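Vacuolar protein sorting-associated protein IST1 (Saccharomyces cerevisiae, PDB 3GGY) acts late in sorting membrane cargo into multivesicular bodies, regulating recruitment of the ATPase VPS4 to the ESCRT-III complex. Local coordinates at residues R39-L44 and Y55-L60; E68-L73 and L117-V122; S111-I116 and G143-H148; M18-L23 and Y76-L81. All blocks are in the same frame, centred on the assembly; numbering follows the deposited sequence.

Contact 1 (R39-L44 and Y55-L60)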
loop_
_atom_site.group_PDB
_atom_site.type_symbol
_atom_site.label_atom_id
_atom_site.label_comp_id
_atom_site.label_asym_id
_atom_site.label_seq_id
_atom_site.Cartn_x
_atom_site.Cartn_y
_atom_site.Cartn_z
ATOM N N ARG A 39 1.591 -19.316 10.043
ATOM C CA ARG A 39 1.556 -20.742 10.369
ATOM C C ARG A 39 2.933 -21.345 10.143
ATOM O O ARG A 39 3.391 -22.187 10.912
ATOM C CB ARG A 39 0.580 -21.495 9.467
ATOM C CG ARG A 39 -0.849 -21.009 9.474
ATOM C CD ARG A 39 -1.662 -21.842 8.494
ATOM N NE ARG A 39 -1.698 -23.250 8.888
ATOM C CZ ARG A 39 -1.999 -24.253 8.069
ATOM N NH1 ARG A 39 -2.290 -24.011 6.795
ATOM N NH2 ARG A 39 -2.018 -25.498 8.525
ATOM N N GLN A 40 3.582 -20.920 9.066
ATOM C CA GLN A 40 4.898 -21.435 8.721
ATOM C C GLN A 40 5.977 -20.990 9.704
ATOM O O GLN A 40 6.939 -21.720 9.946
ATOM C CB GLN A 40 5.237 -21.029 7.285
ATOM C CG GLN A 40 4.185 -21.534 6.298
ATOM C CD GLN A 40 4.420 -21.090 4.866
ATOM O OE1 GLN A 40 4.661 -19.912 4.598
ATOM N NE2 GLN A 40 4.334 -22.034 3.932
ATOM N N VAL A 41 5.818 -19.799 10.275
ATOM C CA VAL A 41 6.774 -19.317 11.266
ATOM C C VAL A 41 6.624 -20.213 12.494
ATOM O O VAL A 41 7.605 -20.609 13.112
ATOM C CB VAL A 41 6.490 -17.850 11.676
ATOM C CG1 VAL A 41 7.301 -17.479 12.917
ATOM C CG2 VAL A 41 6.854 -16.913 10.534
ATOM N N ALA A 42 5.380 -20.539 12.831
ATOM C CA ALA A 42 5.109 -21.391 13.982
ATOM C C ALA A 42 5.769 -22.751 13.794
ATOM O O ALA A 42 6.336 -23.307 14.733
ATOM C CB ALA A 42 3.603 -21.559 14.168
ATOM N N GLN A 43 5.703 -23.277 12.574
ATOM C CA GLN A 43 6.297 -24.575 12.272
ATOM C C GLN A 43 7.820 -24.510 12.381
ATOM O O GLN A 43 8.457 -25.469 12.812
ATOM C CB GLN A 43 5.872 -25.034 10.871
ATOM C CG GLN A 43 6.300 -26.448 10.496
ATOM C CD GLN A 43 5.871 -27.495 11.516
ATOM O OE1 GLN A 43 4.764 -27.443 12.052
ATOM N NE2 GLN A 43 6.747 -28.460 11.775
ATOM N N LEU A 44 8.404 -23.382 11.984
ATOM C CA LEU A 44 9.847 -23.204 12.085
ATOM C C LEU A 44 10.250 -23.197 13.553
ATOM O O LEU A 44 11.288 -23.751 13.920
ATOM C CB LEU A 44 10.279 -21.889 11.426
ATOM C CG LEU A 44 10.214 -21.853 9.899
ATOM C CD1 LEU A 44 10.401 -20.423 9.403
ATOM C CD2 LEU A 44 11.286 -22.767 9.330
ATOM N N TYR A 55 13.958 -14.481 9.986
ATOM C CA TYR A 55 13.926 -13.961 8.622
ATOM C C TYR A 55 12.498 -13.922 8.094
ATOM O O TYR A 55 12.093 -12.959 7.442
ATOM C CB TYR A 55 14.774 -14.842 7.699
ATOM C CG TYR A 55 16.270 -14.716 7.892
ATOM C CD1 TYR A 55 17.126 -15.755 7.522
ATOM C CD2 TYR A 55 16.835 -13.548 8.404
ATOM C CE1 TYR A 55 18.509 -15.633 7.658
ATOM C CE2 TYR A 55 18.217 -13.416 8.542
ATOM C CZ TYR A 55 19.045 -14.463 8.166
ATOM O OH TYR A 55 20.410 -14.335 8.281
ATOM N N ARG A 56 11.739 -14.973 8.385
ATOM C CA ARG A 56 10.366 -15.071 7.906
ATOM C C ARG A 56 9.486 -14.000 8.532
ATOM O O ARG A 56 8.587 -13.461 7.880
ATOM C CB ARG A 56 9.797 -16.454 8.213
ATOM C CG ARG A 56 8.612 -16.821 7.348
ATOM C CD ARG A 56 9.056 -17.003 5.901
ATOM N NE ARG A 56 8.949 -18.392 5.472
ATOM C CZ ARG A 56 7.805 -18.988 5.162
ATOM N NH1 ARG A 56 6.667 -18.313 5.231
ATOM N NH2 ARG A 56 7.799 -20.259 4.786
ATOM N N VAL A 57 9.739 -13.697 9.801
ATOM C CA VAL A 57 8.965 -12.671 10.485
ATOM C C VAL A 57 9.278 -11.297 9.894
ATOM O O VAL A 57 8.384 -10.471 9.710
ATOM C CB VAL A 57 9.257 -12.685 12.000
ATOM C CG1 VAL A 57 8.692 -11.444 12.667
ATOM C CG2 VAL A 57 8.639 -13.935 12.607
ATOM N N GLU A 58 10.544 -11.048 9.584
ATOM C CA GLU A 58 10.908 -9.765 8.995
ATOM C C GLU A 58 10.125 -9.549 7.702
ATOM O O GLU A 58 9.639 -8.452 7.436
ATOM C CB GLU A 58 12.412 -9.719 8.727
ATOM C CG GLU A 58 13.236 -9.892 9.998
ATOM C CD GLU A 58 14.726 -9.809 9.757
ATOM O OE1 GLU A 58 15.240 -10.585 8.921
ATOM O OE2 GLU A 58 15.386 -8.970 10.412
ATOM N N THR A 59 9.993 -10.606 6.908
ATOM C CA THR A 59 9.265 -10.535 5.647
ATOM C C THR A 59 7.779 -10.318 5.922
ATOM O O THR A 59 7.123 -9.517 5.257
ATOM C CB THR A 59 9.452 -11.836 4.842
ATOM O OG1 THR A 59 10.845 -12.026 4.564
ATOM C CG2 THR A 59 8.685 -11.773 3.530
ATOM N N LEU A 60 7.256 -11.032 6.911
ATOM C CA LEU A 60 5.848 -10.914 7.282
ATOM C C LEU A 60 5.508 -9.486 7.713
ATOM O O LEU A 60 4.443 -8.958 7.386
ATOM C CB LEU A 60 5.535 -11.893 8.420
ATOM C CG LEU A 60 4.149 -11.839 9.067
ATOM C CD1 LEU A 60 3.063 -12.022 8.015
ATOM C CD2 LEU A 60 4.055 -12.926 10.131
#
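Segments 39-44 and 55-60 run almost antiparallel, at 165°, with axes 9.9 Å apart and V41 facing R56 as the nearest CA pair. They lie near the end of helix 8-46 and near the start of helix 50-82, the long helical hairpin of this ESCRT-III-like N-terminal domain, close to where the chain turns back. On the more open side the guanidinium of R56 grips Q40. Its NH1 donates to Q40 OE1 at 2.6 Å in a nearly straight bond, and NH2 adds a weak one to the same oxygen. That oxygen lies at the guanidinium edge, almost in its plane, while the amide stands nearly perpendicular to it and receives NH1 from above its own carbonyl plane. R56 gets there by bending at chi2 and chi3, and its CB and CG stay low against V41 CG2. Cutting R56 back to an alanine is likely to leave Q40 OE1 without both donors and to take the CG contact from V41 CG2, though CB would remain. On the buried side V57 also meets V169, Y172 and L173, and V41 meets I176, which seats helix 166-179 against the hairpin. Between the two valines, V41 CG1 lies 3.8 Å from V57 CG2.

Contact 2 (E68-L73 and L117-V122)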
loop_
_atom_site.group_PDB
_atom_site.type_symbol
_atom_site.label_atom_id
_atom_site.label_comp_id
_atom_site.label_asym_id
_atom_site.label_seq_id
_atom_site.Cartn_x
_atom_site.Cartn_y
_atom_site.Cartn_z
ATOM N N GLU A 68 -1.530 -2.841 4.487
ATOM C CA GLU A 68 -2.091 -1.595 4.999
ATOM C C GLU A 68 -2.037 -0.537 3.895
ATOM O O GLU A 68 -2.958 0.265 3.746
ATOM C CB GLU A 68 -1.297 -1.110 6.209
ATOM C CG GLU A 68 -1.298 -2.091 7.366
ATOM C CD GLU A 68 -0.570 -1.557 8.586
ATOM O OE1 GLU A 68 0.569 -1.064 8.433
ATOM O OE2 GLU A 68 -1.136 -1.638 9.697
ATOM N N LEU A 69 -0.950 -0.528 3.127
ATOM C CA LEU A 69 -0.821 0.435 2.033
ATOM C C LEU A 69 -1.960 0.219 1.050
ATOM O O LEU A 69 -2.625 1.168 0.639
ATOM C CB LEU A 69 0.523 0.264 1.305
ATOM C CG LEU A 69 0.740 1.037 -0.007
ATOM C CD1 LEU A 69 0.724 2.538 0.253
ATOM C CD2 LEU A 69 2.082 0.616 -0.635
ATOM N N LEU A 70 -2.189 -1.036 0.673
ATOM C CA LEU A 70 -3.260 -1.361 -0.267
ATOM C C LEU A 70 -4.624 -0.906 0.241
ATOM O O LEU A 70 -5.453 -0.449 -0.541
ATOM C CB LEU A 70 -3.291 -2.869 -0.543
ATOM C CG LEU A 70 -2.032 -3.470 -1.171
ATOM C CD1 LEU A 70 -2.257 -4.962 -1.439
ATOM C CD2 LEU A 70 -1.706 -2.750 -2.469
ATOM N N GLU A 71 -4.861 -1.033 1.545
ATOM C CA GLU A 71 -6.140 -0.617 2.117
ATOM C C GLU A 71 -6.323 0.889 1.966
ATOM O O GLU A 71 -7.407 1.363 1.621
ATOM C CB GLU A 71 -6.205 -1.003 3.596
ATOM C CG GLU A 71 -6.014 -2.496 3.833
ATOM C CD GLU A 71 -5.989 -2.870 5.304
ATOM O OE1 GLU A 71 -5.444 -2.086 6.110
ATOM O OE2 GLU A 71 -6.499 -3.959 5.650
ATOM N N ILE A 72 -5.258 1.638 2.214
ATOM C CA ILE A 72 -5.319 3.087 2.097
ATOM C C ILE A 72 -5.515 3.498 0.633
ATOM O O ILE A 72 -6.315 4.384 0.321
ATOM C CB ILE A 72 -4.029 3.733 2.650
ATOM C CG1 ILE A 72 -3.861 3.367 4.125
ATOM C CG2 ILE A 72 -4.081 5.245 2.457
ATOM C CD1 ILE A 72 -2.484 3.669 4.691
ATOM N N LEU A 73 -4.794 2.850 -0.275
ATOM C CA LEU A 73 -4.923 3.193 -1.684
ATOM C C LEU A 73 -6.336 2.915 -2.191
ATOM O O LEU A 73 -6.858 3.649 -3.036
ATOM C CB LEU A 73 -3.891 2.424 -2.519
ATOM C CG LEU A 73 -2.423 2.741 -2.209
ATOM C CD1 LEU A 73 -1.535 1.897 -3.127
ATOM C CD2 LEU A 73 -2.143 4.238 -2.405
ATOM N N LEU A 117 5.129 2.641 -8.573
ATOM C CA LEU A 117 6.409 1.963 -8.475
ATOM C C LEU A 117 6.433 0.861 -7.417
ATOM O O LEU A 117 7.106 -0.158 -7.578
ATOM C CB LEU A 117 7.489 3.002 -8.156
ATOM C CG LEU A 117 8.918 2.525 -7.934
ATOM C CD1 LEU A 117 9.471 1.913 -9.212
ATOM C CD2 LEU A 117 9.775 3.704 -7.499
ATOM N N PHE A 118 5.689 1.069 -6.340
ATOM C CA PHE A 118 5.666 0.139 -5.221
ATOM C C PHE A 118 4.565 -0.916 -5.221
ATOM O O PHE A 118 4.580 -1.822 -4.383
ATOM C CB PHE A 118 5.595 0.955 -3.933
ATOM C CG PHE A 118 6.720 1.944 -3.789
ATOM C CD1 PHE A 118 7.943 1.553 -3.260
ATOM C CD2 PHE A 118 6.558 3.266 -4.201
ATOM C CE1 PHE A 118 8.994 2.463 -3.138
ATOM C CE2 PHE A 118 7.600 4.186 -4.085
ATOM C CZ PHE A 118 8.822 3.779 -3.551
ATOM N N VAL A 119 3.613 -0.805 -6.140
ATOM C CA VAL A 119 2.501 -1.753 -6.214
ATOM C C VAL A 119 2.381 -2.280 -7.646
ATOM O O VAL A 119 1.411 -2.003 -8.347
ATOM C CB VAL A 119 1.170 -1.068 -5.782
ATOM C CG1 VAL A 119 0.064 -2.100 -5.645
ATOM C CG2 VAL A 119 1.373 -0.338 -4.463
ATOM N N ASP A 120 3.380 -3.041 -8.080
ATOM C CA ASP A 120 3.342 -3.565 -9.439
ATOM C C ASP A 120 2.265 -4.629 -9.627
ATOM O O ASP A 120 1.951 -4.993 -10.762
ATOM C CB ASP A 120 4.719 -4.105 -9.866
ATOM C CG ASP A 120 5.251 -5.187 -8.942
ATOM O OD1 ASP A 120 4.467 -6.058 -8.515
ATOM O OD2 ASP A 120 6.468 -5.176 -8.656
ATOM N N GLU A 121 1.686 -5.111 -8.528
ATOM C CA GLU A 121 0.637 -6.123 -8.626
ATOM C C GLU A 121 -0.661 -5.534 -9.173
ATOM O O GLU A 121 -1.585 -6.270 -9.519
ATOM C CB GLU A 121 0.374 -6.794 -7.270
ATOM C CG GLU A 121 -0.145 -5.866 -6.195
ATOM C CD GLU A 121 0.943 -5.409 -5.249
ATOM O OE1 GLU A 121 2.037 -5.042 -5.728
ATOM O OE2 GLU A 121 0.697 -5.413 -4.024
ATOM N N VAL A 122 -0.737 -4.206 -9.244
ATOM C CA VAL A 122 -1.912 -3.529 -9.787
ATOM C C VAL A 122 -1.436 -2.619 -10.918
ATOM O O VAL A 122 -1.173 -1.435 -10.715
ATOM C CB VAL A 122 -2.633 -2.688 -8.708
ATOM C CG1 VAL A 122 -3.845 -1.990 -9.310
ATOM C CG2 VAL A 122 -3.067 -3.588 -7.563
#
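This is a buried apolar contact near the centre of the chain, where the loop between helices 105-115 and 125-135 presses one valine into the middle of helix 50-82. V119 carries the contact. Its two methyls part to serve different leucines: CG1 reaches L70 CD2 at 3.7 Å, while CG2 sits against L73 CD1 at 3.9 Å and L69 CD2 at 4.0 Å. With CG1 anti to the backbone N (chi1 -171°) and CG2 beside that N, one methyl is directed to L70 and the other to L69 and L73. L73 and V119 slide past each other in opposite directions, whereas L69 and L70 meet the valine at a slant.

A type I turn from V119 to V122, closed by V122 N to V119 O at 3.2 Å, carries E121 round to the same helix. There E121 OE2 lies 3.9 Å from L70 CD2, a carboxylate oxygen against a methyl. The polar needs of that oxygen are met by H66 NE2 and Q30 NE2, so two long helices hold the glutamate in place. The same leucines pack further into the domain: L70 on L23 and Q27 of helix 8-46, L69 on I155, and L73 on L112 and A115. The whole is a loop packed onto a long helical hairpin, within the all-helical ESCRT-III-like fold.

Contact 3 (S111-I116 and G143-H148)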
loop_
_atom_site.group_PDB
_atom_site.type_symbol
_atom_site.label_atom_id
_atom_site.label_comp_id
_atom_site.label_asym_id
_atom_site.label_seq_id
_atom_site.Cartn_x
_atom_site.Cartn_y
_atom_site.Cartn_z
ATOM N N SER A 111 -0.952 10.289 -4.018
ATOM C CA SER A 111 -0.587 9.031 -3.383
ATOM C C SER A 111 -0.669 7.847 -4.339
ATOM O O SER A 111 0.185 6.962 -4.316
ATOM C CB SER A 111 -1.475 8.775 -2.159
ATOM O OG SER A 111 -1.244 9.764 -1.158
ATOM N N LEU A 112 -1.696 7.828 -5.179
ATOM C CA LEU A 112 -1.866 6.732 -6.127
ATOM C C LEU A 112 -0.773 6.729 -7.186
ATOM O O LEU A 112 -0.272 5.675 -7.572
ATOM C CB LEU A 112 -3.247 6.825 -6.772
ATOM C CG LEU A 112 -4.358 6.445 -5.790
ATOM C CD1 LEU A 112 -5.713 6.868 -6.350
ATOM C CD2 LEU A 112 -4.326 4.943 -5.535
ATOM N N ILE A 113 -0.386 7.911 -7.645
ATOM C CA ILE A 113 0.669 8.002 -8.646
ATOM C C ILE A 113 2.008 7.594 -8.027
ATOM O O ILE A 113 2.793 6.867 -8.642
ATOM C CB ILE A 113 0.745 9.433 -9.216
ATOM C CG1 ILE A 113 -0.496 9.681 -10.079
ATOM C CG2 ILE A 113 2.021 9.621 -10.034
ATOM C CD1 ILE A 113 -0.639 11.115 -10.573
ATOM N N TYR A 114 2.262 8.052 -6.805
ATOM C CA TYR A 114 3.492 7.712 -6.106
ATOM C C TYR A 114 3.590 6.211 -5.871
ATOM O O TYR A 114 4.680 5.634 -5.901
ATOM C CB TYR A 114 3.550 8.426 -4.748
ATOM C CG TYR A 114 4.835 8.161 -4.006
ATOM C CD1 TYR A 114 6.004 8.836 -4.343
ATOM C CD2 TYR A 114 4.905 7.184 -3.014
ATOM C CE1 TYR A 114 7.213 8.545 -3.720
ATOM C CE2 TYR A 114 6.112 6.886 -2.382
ATOM C CZ TYR A 114 7.261 7.570 -2.743
ATOM O OH TYR A 114 8.458 7.280 -2.132
ATOM N N ALA A 115 2.440 5.583 -5.650
ATOM C CA ALA A 115 2.386 4.152 -5.364
ATOM C C ALA A 115 2.666 3.214 -6.530
ATOM O O ALA A 115 2.990 2.047 -6.306
ATOM C CB ALA A 115 1.034 3.808 -4.756
ATOM N N ILE A 116 2.542 3.706 -7.761
ATOM C CA ILE A 116 2.756 2.868 -8.944
ATOM C C ILE A 116 4.008 2.000 -8.863
ATOM O O ILE A 116 3.963 0.784 -9.065
ATOM C CB ILE A 116 2.835 3.731 -10.225
ATOM C CG1 ILE A 116 1.482 4.395 -10.477
ATOM C CG2 ILE A 116 3.257 2.871 -11.426
ATOM C CD1 ILE A 116 1.532 5.544 -11.482
ATOM N N GLY A 143 6.838 15.631 -10.380
ATOM C CA GLY A 143 7.023 16.184 -9.050
ATOM C C GLY A 143 6.650 15.147 -8.007
ATOM O O GLY A 143 7.290 15.035 -6.960
ATOM N N VAL A 144 5.611 14.375 -8.302
ATOM C CA VAL A 144 5.153 13.334 -7.388
ATOM C C VAL A 144 6.136 12.168 -7.311
ATOM O O VAL A 144 6.550 11.756 -6.230
ATOM C CB VAL A 144 3.784 12.772 -7.829
ATOM C CG1 VAL A 144 3.432 11.553 -6.985
ATOM C CG2 VAL A 144 2.712 13.842 -7.685
ATOM N N ILE A 145 6.524 11.645 -8.466
ATOM C CA ILE A 145 7.418 10.498 -8.495
ATOM C C ILE A 145 8.862 10.796 -8.083
ATOM O O ILE A 145 9.424 10.112 -7.227
ATOM C CB ILE A 145 7.391 9.856 -9.892
ATOM C CG1 ILE A 145 5.957 9.422 -10.214
ATOM C CG2 ILE A 145 8.323 8.652 -9.941
ATOM C CD1 ILE A 145 5.731 8.999 -11.664
ATOM N N ALA A 146 9.452 11.824 -8.677
ATOM C CA ALA A 146 10.834 12.166 -8.376
ATOM C C ALA A 146 11.023 12.836 -7.029
ATOM O O ALA A 146 11.973 12.525 -6.306
ATOM C CB ALA A 146 11.388 13.064 -9.468
ATOM N N ASP A 147 10.113 13.741 -6.682
ATOM C CA ASP A 147 10.244 14.494 -5.441
ATOM C C ASP A 147 9.162 14.303 -4.382
ATOM O O ASP A 147 9.159 15.021 -3.385
ATOM C CB ASP A 147 10.343 15.987 -5.764
ATOM C CG ASP A 147 11.309 16.282 -6.900
ATOM O OD1 ASP A 147 12.397 15.673 -6.938
ATOM O OD2 ASP A 147 10.980 17.139 -7.747
ATOM N N HIS A 148 8.279 13.327 -4.589
ATOM C CA HIS A 148 7.154 13.037 -3.693
ATOM C C HIS A 148 6.459 14.279 -3.129
ATOM O O HIS A 148 6.069 14.321 -1.961
ATOM C CB HIS A 148 7.556 12.084 -2.552
ATOM C CG HIS A 148 8.658 12.589 -1.677
ATOM N ND1 HIS A 148 9.991 12.418 -1.984
ATOM C CD2 HIS A 148 8.626 13.240 -0.490
ATOM C CE1 HIS A 148 10.732 12.941 -1.022
ATOM N NE2 HIS A 148 9.928 13.446 -0.104
#
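Y114 holds CG anti to its backbone N (chi1 -177°), which carries the ring out from helix 105-115 toward the end of helix 138-147, and I113 places CG2 in the same sense, so that this methyl faces V144 and I145. The two helices belong to the smaller helices that accompany the long hairpin in this ESCRT-III-like domain. Their axes come within 8.7 Å at an angle of 51°, with Y114 and I145 the nearest CA pair at 5.4 Å.

V144 fits between the two residues of the first helix. Its CG1 lies 3.8 Å from Y114 CB and 3.9 Å from I113 CG2, and the same I113 methyl is also 3.9 Å from I145 CG1. Both I113 pairs cross at about a right angle, and the one methyl, I113 CG2, touches both neighbours. The tyrosine ring meets the second helix differently: the carbonyl oxygen of V144 lies at its edge, in the plane of the ring, close to CD1. H148, which leaves the helix with positive phi, lies alongside the tyrosine and offers its CB rather than its imidazole. With an alanine at Y114 the CB contact to V144 remains, but the loss of the ring is likely to open a gap beside H148 CB and leave the V144 carbonyl without its aromatic neighbour. Beyond the pair, Y114 also touches V151, I155 and C159, and its ring meets that of F118, while K129 of helix 125-135 borders I145. The ring's closest carbon to the histidine is CE1, 3.7 Å from H148 CB.

Contact 4 (M18-L23 and Y76-L81)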
loop_
_atom_site.group_PDB
_atom_site.type_symbol
_atom_site.label_atom_id
_atom_site.label_comp_id
_atom_site.label_asym_id
_atom_site.label_seq_id
_atom_site.Cartn_x
_atom_site.Cartn_y
_atom_site.Cartn_z
ATOM N N MET A 18 -11.492 -0.275 -11.945
ATOM C CA MET A 18 -10.627 -1.438 -12.094
ATOM C C MET A 18 -9.578 -1.430 -10.988
ATOM O O MET A 18 -9.247 -2.475 -10.427
ATOM C CB MET A 18 -9.942 -1.425 -13.463
ATOM C CG MET A 18 -9.033 -2.618 -13.732
ATOM S SD MET A 18 -9.896 -4.160 -14.122
ATOM C CE MET A 18 -9.912 -4.973 -12.552
ATOM N N CYS A 19 -9.048 -0.251 -10.671
ATOM C CA CYS A 19 -8.049 -0.168 -9.609
ATOM C C CYS A 19 -8.640 -0.642 -8.288
ATOM O O CYS A 19 -7.987 -1.352 -7.529
ATOM C CB CYS A 19 -7.534 1.261 -9.454
ATOM S SG CYS A 19 -6.383 1.751 -10.752
ATOM N N ILE A 20 -9.881 -0.253 -8.016
ATOM C CA ILE A 20 -10.539 -0.658 -6.780
ATOM C C ILE A 20 -10.714 -2.176 -6.718
ATOM O O ILE A 20 -10.451 -2.796 -5.688
ATOM C CB ILE A 20 -11.909 0.037 -6.635
ATOM C CG1 ILE A 20 -11.696 1.538 -6.406
ATOM C CG2 ILE A 20 -12.688 -0.567 -5.474
ATOM C CD1 ILE A 20 -12.971 2.348 -6.390
ATOM N N GLN A 21 -11.143 -2.774 -7.822
ATOM C CA GLN A 21 -11.334 -4.218 -7.854
ATOM C C GLN A 21 -10.008 -4.961 -7.692
ATOM O O GLN A 21 -9.927 -5.948 -6.959
ATOM C CB GLN A 21 -12.017 -4.633 -9.156
ATOM C CG GLN A 21 -13.471 -4.173 -9.276
ATOM C CD GLN A 21 -14.351 -4.655 -8.127
ATOM O OE1 GLN A 21 -14.428 -4.019 -7.072
ATOM N NE2 GLN A 21 -15.014 -5.789 -8.327
ATOM N N ARG A 22 -8.969 -4.477 -8.367
ATOM C CA ARG A 22 -7.651 -5.096 -8.285
ATOM C C ARG A 22 -7.058 -4.935 -6.887
ATOM O O ARG A 22 -6.489 -5.873 -6.338
ATOM C CB ARG A 22 -6.701 -4.490 -9.321
ATOM C CG ARG A 22 -7.085 -4.785 -10.763
ATOM C CD ARG A 22 -7.095 -6.283 -11.030
ATOM N NE ARG A 22 -5.769 -6.877 -10.884
ATOM C CZ ARG A 22 -4.750 -6.642 -11.706
ATOM N NH1 ARG A 22 -4.901 -5.824 -12.739
ATOM N NH2 ARG A 22 -3.578 -7.225 -11.495
ATOM N N LEU A 23 -7.178 -3.743 -6.312
ATOM C CA LEU A 23 -6.648 -3.517 -4.970
ATOM C C LEU A 23 -7.348 -4.421 -3.952
ATOM O O LEU A 23 -6.706 -5.005 -3.077
ATOM C CB LEU A 23 -6.816 -2.046 -4.569
ATOM C CG LEU A 23 -5.821 -1.096 -5.244
ATOM C CD1 LEU A 23 -6.280 0.353 -5.112
ATOM C CD2 LEU A 23 -4.459 -1.288 -4.620
ATOM N N TYR A 76 -8.402 5.791 -1.265
ATOM C CA TYR A 76 -8.128 6.949 -2.108
ATOM C C TYR A 76 -8.829 6.800 -3.454
ATOM O O TYR A 76 -9.330 7.772 -4.017
ATOM C CB TYR A 76 -6.620 7.129 -2.343
ATOM C CG TYR A 76 -5.857 7.758 -1.192
ATOM C CD1 TYR A 76 -6.398 8.813 -0.455
ATOM C CD2 TYR A 76 -4.563 7.334 -0.878
ATOM C CE1 TYR A 76 -5.673 9.430 0.562
ATOM C CE2 TYR A 76 -3.829 7.945 0.130
ATOM C CZ TYR A 76 -4.387 8.992 0.848
ATOM O OH TYR A 76 -3.655 9.597 1.842
ATOM N N CYS A 77 -8.849 5.581 -3.986
ATOM C CA CYS A 77 -9.509 5.329 -5.261
ATOM C C CYS A 77 -11.005 5.577 -5.155
ATOM O O CYS A 77 -11.612 6.145 -6.058
ATOM C CB CYS A 77 -9.287 3.889 -5.715
ATOM S SG CYS A 77 -7.658 3.600 -6.423
ATOM N N GLU A 78 -11.597 5.130 -4.054
ATOM C CA GLU A 78 -13.030 5.314 -3.856
ATOM C C GLU A 78 -13.361 6.795 -3.738
ATOM O O GLU A 78 -14.390 7.252 -4.245
ATOM C CB GLU A 78 -13.486 4.543 -2.615
ATOM C CG GLU A 78 -13.188 3.054 -2.728
ATOM C CD GLU A 78 -13.638 2.258 -1.523
ATOM O OE1 GLU A 78 -13.374 2.701 -0.386
ATOM O OE2 GLU A 78 -14.243 1.181 -1.712
ATOM N N LEU A 79 -12.477 7.544 -3.088
ATOM C CA LEU A 79 -12.665 8.981 -2.917
ATOM C C LEU A 79 -12.707 9.661 -4.280
ATOM O O LEU A 79 -13.640 10.410 -4.587
ATOM C CB LEU A 79 -11.527 9.562 -2.072
ATOM C CG LEU A 79 -11.524 11.072 -1.814
ATOM C CD1 LEU A 79 -10.617 11.376 -0.639
ATOM C CD2 LEU A 79 -11.069 11.829 -3.053
ATOM N N LEU A 80 -11.693 9.395 -5.099
ATOM C CA LEU A 80 -11.613 9.977 -6.431
ATOM C C LEU A 80 -12.781 9.539 -7.309
ATOM O O LEU A 80 -13.270 10.312 -8.135
ATOM C CB LEU A 80 -10.297 9.575 -7.103
ATOM C CG LEU A 80 -9.024 10.120 -6.457
ATOM C CD1 LEU A 80 -7.802 9.580 -7.194
ATOM C CD2 LEU A 80 -9.047 11.643 -6.501
ATOM N N LEU A 81 -13.221 8.299 -7.136
ATOM C CA LEU A 81 -14.323 7.777 -7.935
ATOM C C LEU A 81 -15.602 8.559 -7.687
ATOM O O LEU A 81 -16.368 8.823 -8.616
ATOM C CB LEU A 81 -14.567 6.302 -7.616
ATOM C CG LEU A 81 -15.708 5.645 -8.405
ATOM C CD1 LEU A 81 -15.415 5.728 -9.897
ATOM C CD2 LEU A 81 -15.867 4.192 -7.972
#
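I20 and C77 form the tightest pair here, with I20 CG1 only 3.4 Å from C77 CB, closer than usual for two carbons. I20 then reaches on with its extended branch: chi2 is 174°, and CD1 at the far end lies 3.7 Å from E78 CG and 3.8 Å from L81 CD2, crossing both side chains at about a right angle. The methyl thus rests on the aliphatic part of the glutamate and on one leucine branch. The sulfur of C77 makes the remaining contacts. It is 3.8 Å from C19 CB and equally far from L23 CD1, so the cysteine is met by residues one turn apart.

These are the two long arms of the helical hairpin of the ESCRT-III-like fold, helix 8-46 and helix 50-82, here antiparallel at 159° with axes 9.5 Å apart. I20 and C77 are also the nearest CA pair, at 6.3 Å, so the closest backbone approach coincides with the short carbon contact.

Further out, E78 turns its carboxylate to R24 in a salt bridge, which ties its head back to helix 8-46 while CG stays against I20. L81 also touches K13 and K17 of the same helix. Behind the C77 side of the pair, L112 of helix 105-115 packs on both C77 and L80, and Y76 OH hydrogen-bonds to E107 on that helix.

How the contacts relate
Contacts 1 and 4 join the same two helices, 8-46 and 50-82, far apart along the hairpin: their centres lie 31 Å apart on opposite sides of the chain's centre, with contact 1 nested inside the loop that contact 4 closes. Contact 2 lies 22 Å from contact 1, centre to centre, and 11 Å from contact 4, which it touches where L70 CD2 is 3.8 Å from L23 CD2. Contact 3 adjoins both of these: L73 CD1 is 3.6 Å from A115 CB, and L112 CD2 is 3.7 Å from C77 SG. Contacts 2, 3 and 4 thus touch one another, while contact 1 stands apart, its nearest atoms about 9 Å from those of contact 2.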